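PDB 3ZH9: DNA polymerase III subunit delta from Bacillus subtilis, which forms part of the clamp-loading complex that uses ATP hydrolysis to load the beta sliding clamp onto primed DNA, probably acting as the wrench that opens the clamp. Local coordinates for residues D240-N245 with I249-L254. Numbering follows the deposited sequence.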
loop_
_atom_site.group_PDB
_atom_site.type_symbol
_atom_site.label_atom_id
_atom_site.label_comp_id
_atom_site.label_asym_id
_atom_site.label_seq_id
_atom_site.Cartn_x
_atom_site.Cartn_y
_atom_site.Cartn_z
ATOM N N ASP A 240 -16.461 22.673 0.083
ATOM C CA ASP A 240 -15.354 22.557 -0.868
ATOM C C ASP A 240 -15.456 21.279 -1.691
ATOM O O ASP A 240 -15.205 21.292 -2.891
ATOM C CB ASP A 240 -13.995 22.612 -0.157
ATOM C CG ASP A 240 -13.643 24.005 0.324
ATOM O OD1 ASP A 240 -14.123 24.985 -0.290
ATOM O OD2 ASP A 240 -12.885 24.120 1.312
ATOM N N LEU A 241 -15.813 20.175 -1.045
ATOM C CA LEU A 241 -16.026 18.926 -1.775
ATOM C C LEU A 241 -17.055 19.094 -2.896
ATOM O O LEU A 241 -16.771 18.804 -4.061
ATOM C CB LEU A 241 -16.436 17.807 -0.819
ATOM C CG LEU A 241 -15.286 17.466 0.132
ATOM C CD1 LEU A 241 -15.660 16.355 1.097
ATOM C CD2 LEU A 241 -14.033 17.107 -0.677
ATOM N N LEU A 242 -18.244 19.572 -2.537
ATOM C CA LEU A 242 -19.301 19.824 -3.513
ATOM C C LEU A 242 -18.808 20.778 -4.585
ATOM O O LEU A 242 -19.093 20.593 -5.767
ATOM C CB LEU A 242 -20.530 20.425 -2.827
ATOM C CG LEU A 242 -21.119 19.572 -1.704
ATOM C CD1 LEU A 242 -22.040 20.402 -0.830
ATOM C CD2 LEU A 242 -21.844 18.389 -2.281
ATOM N N LYS A 243 -18.064 21.794 -4.157
ATOM C CA LYS A 243 -17.638 22.883 -5.033
ATOM C C LYS A 243 -16.640 22.415 -6.090
ATOM O O LYS A 243 -16.573 22.987 -7.182
ATOM C CB LYS A 243 -17.062 24.043 -4.209
ATOM C CG LYS A 243 -17.311 25.416 -4.804
ATOM C CD LYS A 243 -16.622 26.502 -3.993
ATOM N N GLN A 244 -15.866 21.378 -5.769
ATOM C CA GLN A 244 -14.995 20.746 -6.762
ATOM C C GLN A 244 -15.703 19.534 -7.365
ATOM O O GLN A 244 -15.077 18.585 -7.832
ATOM C CB GLN A 244 -13.610 20.397 -6.185
ATOM C CG GLN A 244 -13.613 19.432 -5.016
ATOM C CD GLN A 244 -12.327 19.498 -4.204
ATOM O OE1 GLN A 244 -11.737 20.568 -4.037
ATOM N NE2 GLN A 244 -11.889 18.350 -3.696
ATOM N N ASN A 245 -17.029 19.599 -7.340
ATOM C CA ASN A 245 -17.907 18.625 -7.990
ATOM C C ASN A 245 -17.747 17.153 -7.608
ATOM O O ASN A 245 -17.903 16.269 -8.452
ATOM C CB ASN A 245 -17.883 18.805 -9.514
ATOM C CG ASN A 245 -19.049 19.639 -10.013
ATOM O OD1 ASN A 245 -20.128 19.110 -10.293
ATOM N ND2 ASN A 245 -18.845 20.947 -10.114
ATOM N N ILE A 249 -23.142 11.106 -3.508
ATOM C CA ILE A 249 -23.219 9.673 -3.285
ATOM C C ILE A 249 -21.830 9.095 -3.012
ATOM O O ILE A 249 -21.685 8.179 -2.198
ATOM C CB ILE A 249 -23.918 8.944 -4.462
ATOM C CG1 ILE A 249 -24.174 7.477 -4.109
ATOM C CG2 ILE A 249 -23.111 9.097 -5.749
ATOM C CD1 ILE A 249 -25.143 6.777 -5.038
ATOM N N LYS A 250 -20.814 9.649 -3.672
ATOM C CA LYS A 250 -19.435 9.198 -3.485
ATOM C C LYS A 250 -18.886 9.677 -2.151
ATOM O O LYS A 250 -18.209 8.933 -1.444
ATOM C CB LYS A 250 -18.529 9.690 -4.619
ATOM C CG LYS A 250 -17.143 9.048 -4.607
ATOM C CD LYS A 250 -16.226 9.656 -5.654
ATOM N N ILE A 251 -19.177 10.929 -1.817
ATOM C CA ILE A 251 -18.802 11.482 -0.525
ATOM C C ILE A 251 -19.381 10.608 0.592
ATOM O O ILE A 251 -18.721 10.316 1.582
ATOM C CB ILE A 251 -19.343 12.908 -0.365
ATOM C CG1 ILE A 251 -18.713 13.839 -1.407
ATOM C CG2 ILE A 251 -19.075 13.428 1.034
ATOM C CD1 ILE A 251 -19.262 15.229 -1.372
ATOM N N MET A 252 -20.622 10.186 0.404
ATOM C CA MET A 252 -21.344 9.439 1.418
ATOM C C MET A 252 -20.718 8.063 1.617
ATOM O O MET A 252 -20.541 7.604 2.751
ATOM C CB MET A 252 -22.808 9.314 1.008
ATOM C CG MET A 252 -23.625 8.370 1.884
ATOM S SD MET A 252 -24.816 7.432 0.899
ATOM C CE MET A 252 -23.713 6.420 -0.093
ATOM N N ALA A 253 -20.375 7.416 0.507
ATOM C CA ALA A 253 -19.748 6.103 0.548
ATOM C C ALA A 253 -18.442 6.147 1.333
ATOM O O ALA A 253 -18.200 5.301 2.186
ATOM C CB ALA A 253 -19.502 5.586 -0.872
ATOM N N LEU A 254 -17.598 7.136 1.047
ATOM C CA LEU A 254 -16.344 7.299 1.788
ATOM C C LEU A 254 -16.560 7.595 3.288
ATOM O O LEU A 254 -15.826 7.099 4.134
ATOM C CB LEU A 254 -15.491 8.400 1.156
ATOM C CG LEU A 254 -15.125 8.201 -0.322
ATOM C CD1 LEU A 254 -14.353 9.407 -0.866
ATOM C CD2 LEU A 254 -14.346 6.915 -0.561
#
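Leu241 and Ile251 are the residues whose CA atoms come nearest across the contact, 8.0 Å apart, where the last turn of helix 231-243 faces the first turns of helix 248-269. One side chain from the second helix does the reaching. Ile251 points at the other helix and its terminal methyl, CD1, makes both contacts. CD1 lies 3.9 Å from CB of Leu241, so it meets the root of that side chain and not its branched end. It also comes within 4.2 Å of CD2 of Leu242, a looser touch. The outer chain of Ile251 is extended (chi2 176°), which carries CD1 well forward of its own helix. The side chains of Leu242 and Ile251 cross at about a right angle. Leu242 starts out along the flank of its helix, and the outer end of its side chain turns nearer to Ile251. The contact is small, 114 Å² over both sides, and wholly apolar. Leu241 and Ile251 are buried, while Leu242 is partly exposed. Leu241 also packs on Leu215 and Ile219 of helix 215-227, which Leu254 touches too, so this third helix bridges the pair. The first helix ends in a Schellman motif. Asn245 N bonds to Leu242 O at 2.8 Å, Glu246 N to Leu241 O, and Asn245 takes a positive phi (56°) as the C-prime residue. A short turn follows, and Ile251 packs the next helix back against Leu241 and Leu242: two consecutive helices joined by a short turn within the all-helical C-terminal domain of the delta subunit.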